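NADP-dependent alcohol dehydrogenase (PDB 2OUI) probably catalyses the reversible, NADP(H)-dependent interconversion of alcohols with aldehydes or ketones as a tetrameric zinc-containing dehydrogenase. Local coordinates at residues G198-K201 with H202-D205; I276-E280 with W281-M285. The protein carries 1 engineered substitution. All blocks are in the same frame, centred on the assembly; numbering follows the deposited sequence.

Interaction 1: G198-K201 with H202-D205; sequences GSRK and HCCD. With EDO (1,2-ethanediol), chain J.
The turn from the second strand of the Rossmann fold into helix 201-209 is built here, with Arg-200 at the N-cap position and Cys-204 N closing the first helical turn on its carbonyl. Cys-204 N donates to Arg-200 O (3.1 Å), and one residue on Asp-205 N donates to Lys-201 O (3.0 Å), both nearly straight bonds. On the outer side of the helix, Lys-201 runs fully extended to CE and bends only at its last torsion (chi4 -59°), which swings NZ onto the syn lone pair of Asp-205 OD2 at 2.9 Å, an i to i+4 salt bridge one turn along. Cys-204, which is buried, has its SG directed toward the loop, 3.5 Å from Gly-198 O. The bends in the Arg-200 chain at chi2 and chi3 carry its guanidinium to Cys-203, whose SG lies over one face, while NH2 bonds to Leu-344 O. In NADP-dependent relatives this loop probably receives the 2'-phosphate of the cofactor; here an ethanediol, probably from the crystallisation liquor, lies against it and also bonds to Ile-175 N in the glycine-rich turn. Two consecutive backbone N-H groups converge on one hydroxyl of the diol: Ser-199 N lies 2.7 Å and Arg-200 N 2.9 Å from EDO O1, with N-H...O angles of 171° and 177°.

Interaction 2: I276-E280 with W281-M285; sequences IPRSE and WGVGM
Trp-281 N points back at Pro-277 O, 3.0 Å away, and this bond brings the chain round as it leaves strand 273-277. The same N-H leans weakly on Arg-278 O, which is also weakly approached by Val-283 N, so one carbonyl is shared by two donors. Gly-282 N closes a type I beta turn on Ser-279 O at 3.0 Å, arriving well above the carbonyl plane. Gly-282 then takes a positive phi (72°), a conformation that favours glycine. Beyond the backbone, the Arg-278 chain stays extended until chi3 (53°), where it bends; the guanidinium passes obliquely by Val-283, with Arg-278 NH1 3.5 Å from Val-283 CG1. Its polar end reaches to the second subunit, NE bonding to Gly-271 O and NH1 to Leu-268 O of that chain. Ile-276 CG2 sits over one face of the Trp-281 indole, 3.9 Å from the centroid of its five-membered ring and 19° off the normal, a CH-pi contact. The ring's NE1 bonds to Lys-288 O, and both side chains rest on Ile-290, joining the turn to strand 288-292. Ile-276 and Pro-277 pair antiparallel with a strand of the second subunit, continuing the sheet across the interface, a dimer contact characteristic of this medium-chain alcohol dehydrogenase family.

How the interactions relate
Both contacts are short-range turns at strand ends in the cofactor-binding half of the chain, but they serve different sides of it. Their centres are 31 Å apart and their nearest atoms about 19 Å, so neither touches the other. Interaction 1 is partly buried and leads from a strand of the parallel sheet into a helix; its chemistry is regular helical bonding, a surface ion pair and backbone donors that meet a small ligand, with no other subunit involved. Interaction 2 is mostly buried, among helix 248-255 and strand 288-292 of its own chain and a second subunit, and holds no regular helix: bent, partly weak backbone bonds shape it, a methyl lies over an indole face, and its arginine is spent on the neighbouring chain.

Interaction 1: G198-K201 with H202-D205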
# COMPACT_ATOMS: atom_id res chain seq x y z
N GLY A 198 -14.01 15.30 -22.83
CA GLY A 198 -14.97 14.66 -23.73
C GLY A 198 -15.50 15.70 -24.69
O GLY A 198 -15.26 16.91 -24.52
N SER A 199 -16.23 15.25 -25.70
CA SER A 199 -16.78 16.18 -26.67
C SER A 199 -18.23 15.92 -27.07
O SER A 199 -18.89 16.82 -27.60
CB SER A 199 -15.86 16.27 -27.89
OG SER A 199 -15.51 14.97 -28.33
N ARG A 200 -18.75 14.71 -26.79
CA ARG A 200 -20.18 14.46 -27.02
C ARG A 200 -20.93 15.29 -25.97
O ARG A 200 -20.68 15.14 -24.75
CB ARG A 200 -20.50 12.96 -26.92
CG ARG A 200 -21.71 12.50 -27.72
CD ARG A 200 -21.51 11.08 -28.30
NE ARG A 200 -22.04 10.04 -27.42
CZ ARG A 200 -21.44 8.87 -27.17
NH1 ARG A 200 -20.27 8.58 -27.72
NH2 ARG A 200 -22.00 8.00 -26.35
N LYS A 201 -21.78 16.21 -26.43
CA LYS A 201 -22.38 17.21 -25.55
C LYS A 201 -23.07 16.60 -24.33
O LYS A 201 -22.83 17.03 -23.21
CB LYS A 201 -23.37 18.10 -26.30
CG LYS A 201 -24.08 19.11 -25.41
CD LYS A 201 -24.92 20.07 -26.22
CE LYS A 201 -25.58 21.10 -25.33
NZ LYS A 201 -26.47 20.49 -24.29
N HIS A 202 -23.95 15.63 -24.56
CA HIS A 202 -24.74 15.11 -23.44
C HIS A 202 -23.85 14.47 -22.38
O HIS A 202 -24.09 14.63 -21.17
CB HIS A 202 -25.84 14.14 -23.91
CG HIS A 202 -26.79 13.76 -22.81
ND1 HIS A 202 -27.54 14.68 -22.12
CD2 HIS A 202 -27.07 12.55 -22.25
CE1 HIS A 202 -28.26 14.07 -21.19
NE2 HIS A 202 -27.99 12.77 -21.25
N CYS A 203 -22.80 13.78 -22.83
CA CYS A 203 -21.82 13.20 -21.90
C CYS A 203 -21.15 14.25 -21.02
O CYS A 203 -21.00 14.03 -19.82
CB CYS A 203 -20.75 12.41 -22.66
SG CYS A 203 -21.43 10.83 -23.28
N CYS A 204 -20.75 15.36 -21.64
CA CYS A 204 -20.18 16.50 -20.92
C CYS A 204 -21.13 17.06 -19.86
O CYS A 204 -20.74 17.30 -18.72
CB CYS A 204 -19.80 17.60 -21.91
SG CYS A 204 -18.44 17.12 -23.07
N ASP A 205 -22.38 17.27 -20.24
CA ASP A 205 -23.35 17.84 -19.32
C ASP A 205 -23.51 16.89 -18.12
O ASP A 205 -23.50 17.34 -16.97
CB ASP A 205 -24.70 18.02 -20.02
CG ASP A 205 -24.68 19.13 -21.07
OD1 ASP A 205 -23.87 20.09 -20.95
OD2 ASP A 205 -25.49 19.03 -22.02
C1 EDO J . -17.75 11.70 -25.08
O1 EDO J . -16.96 12.65 -25.81
C2 EDO J . -16.86 10.54 -24.67
O2 EDO J . -15.52 11.02 -24.44

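Interaction 2: I276-E280 with W281-M285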
# COMPACT_ATOMS: atom_id res chain seq x y z
N ILE A 276 4.76 5.78 -25.13
CA ILE A 276 4.90 6.57 -23.91
C ILE A 276 6.04 7.53 -24.19
O ILE A 276 7.15 7.09 -24.49
CB ILE A 276 5.26 5.68 -22.68
CG1 ILE A 276 4.16 4.65 -22.39
CG2 ILE A 276 5.66 6.56 -21.44
CD1 ILE A 276 2.72 5.23 -22.21
N PRO A 277 5.79 8.85 -24.14
CA PRO A 277 6.84 9.81 -24.53
C PRO A 277 8.02 9.81 -23.56
O PRO A 277 7.86 10.08 -22.35
CB PRO A 277 6.11 11.16 -24.53
CG PRO A 277 4.93 10.95 -23.62
CD PRO A 277 4.52 9.52 -23.78
N ARG A 278 9.20 9.51 -24.09
CA ARG A 278 10.39 9.38 -23.25
C ARG A 278 10.67 10.61 -22.39
O ARG A 278 10.81 10.49 -21.19
CB ARG A 278 11.62 9.04 -24.09
CG ARG A 278 12.84 8.73 -23.21
CD ARG A 278 14.09 8.50 -24.03
NE ARG A 278 14.33 9.62 -24.94
CZ ARG A 278 15.17 10.62 -24.72
NH1 ARG A 278 15.92 10.69 -23.63
NH2 ARG A 278 15.29 11.57 -25.63
N SER A 279 10.76 11.80 -23.00
CA SER A 279 11.11 13.01 -22.23
C SER A 279 10.13 13.34 -21.12
O SER A 279 10.55 13.57 -19.97
CB SER A 279 11.28 14.23 -23.13
OG SER A 279 12.54 14.18 -23.80
N GLU A 280 8.84 13.34 -21.45
CA GLU A 280 7.77 13.68 -20.47
C GLU A 280 7.56 12.61 -19.41
O GLU A 280 6.95 12.87 -18.38
CB GLU A 280 6.45 13.97 -21.16
CG GLU A 280 6.47 15.33 -21.89
CD GLU A 280 6.98 15.22 -23.33
OE1 GLU A 280 6.91 16.24 -24.06
OE2 GLU A 280 7.44 14.12 -23.74
N TRP A 281 8.05 11.41 -19.68
CA TRP A 281 8.04 10.37 -18.67
C TRP A 281 9.28 10.44 -17.78
O TRP A 281 9.60 9.47 -17.10
CB TRP A 281 7.91 8.97 -19.32
CG TRP A 281 7.25 7.92 -18.43
CD1 TRP A 281 6.03 8.01 -17.82
CD2 TRP A 281 7.77 6.63 -18.08
NE1 TRP A 281 5.77 6.85 -17.11
CE2 TRP A 281 6.81 5.99 -17.26
CE3 TRP A 281 8.94 5.93 -18.42
CZ2 TRP A 281 7.01 4.71 -16.73
CZ3 TRP A 281 9.14 4.64 -17.89
CH2 TRP A 281 8.17 4.05 -17.06
N GLY A 282 9.99 11.58 -17.77
CA GLY A 282 11.14 11.74 -16.89
C GLY A 282 12.31 10.91 -17.33
O GLY A 282 13.12 10.47 -16.52
N VAL A 283 12.43 10.74 -18.65
CA VAL A 283 13.45 9.86 -19.26
C VAL A 283 13.56 8.51 -18.51
O VAL A 283 14.65 7.97 -18.31
CB VAL A 283 14.82 10.57 -19.53
CG1 VAL A 283 14.69 11.71 -20.56
CG2 VAL A 283 15.48 11.13 -18.24
N GLY A 284 12.41 7.97 -18.11
CA GLY A 284 12.35 6.64 -17.47
C GLY A 284 12.22 6.72 -15.95
O GLY A 284 12.10 5.68 -15.28
N MET A 285 12.26 7.94 -15.41
CA MET A 285 12.47 8.16 -13.98
C MET A 285 11.50 9.13 -13.27
O MET A 285 11.76 9.53 -12.13
CB MET A 285 13.93 8.62 -13.77
CG MET A 285 14.96 7.57 -14.23
SD MET A 285 16.67 8.12 -13.98
CE MET A 285 16.81 9.41 -15.20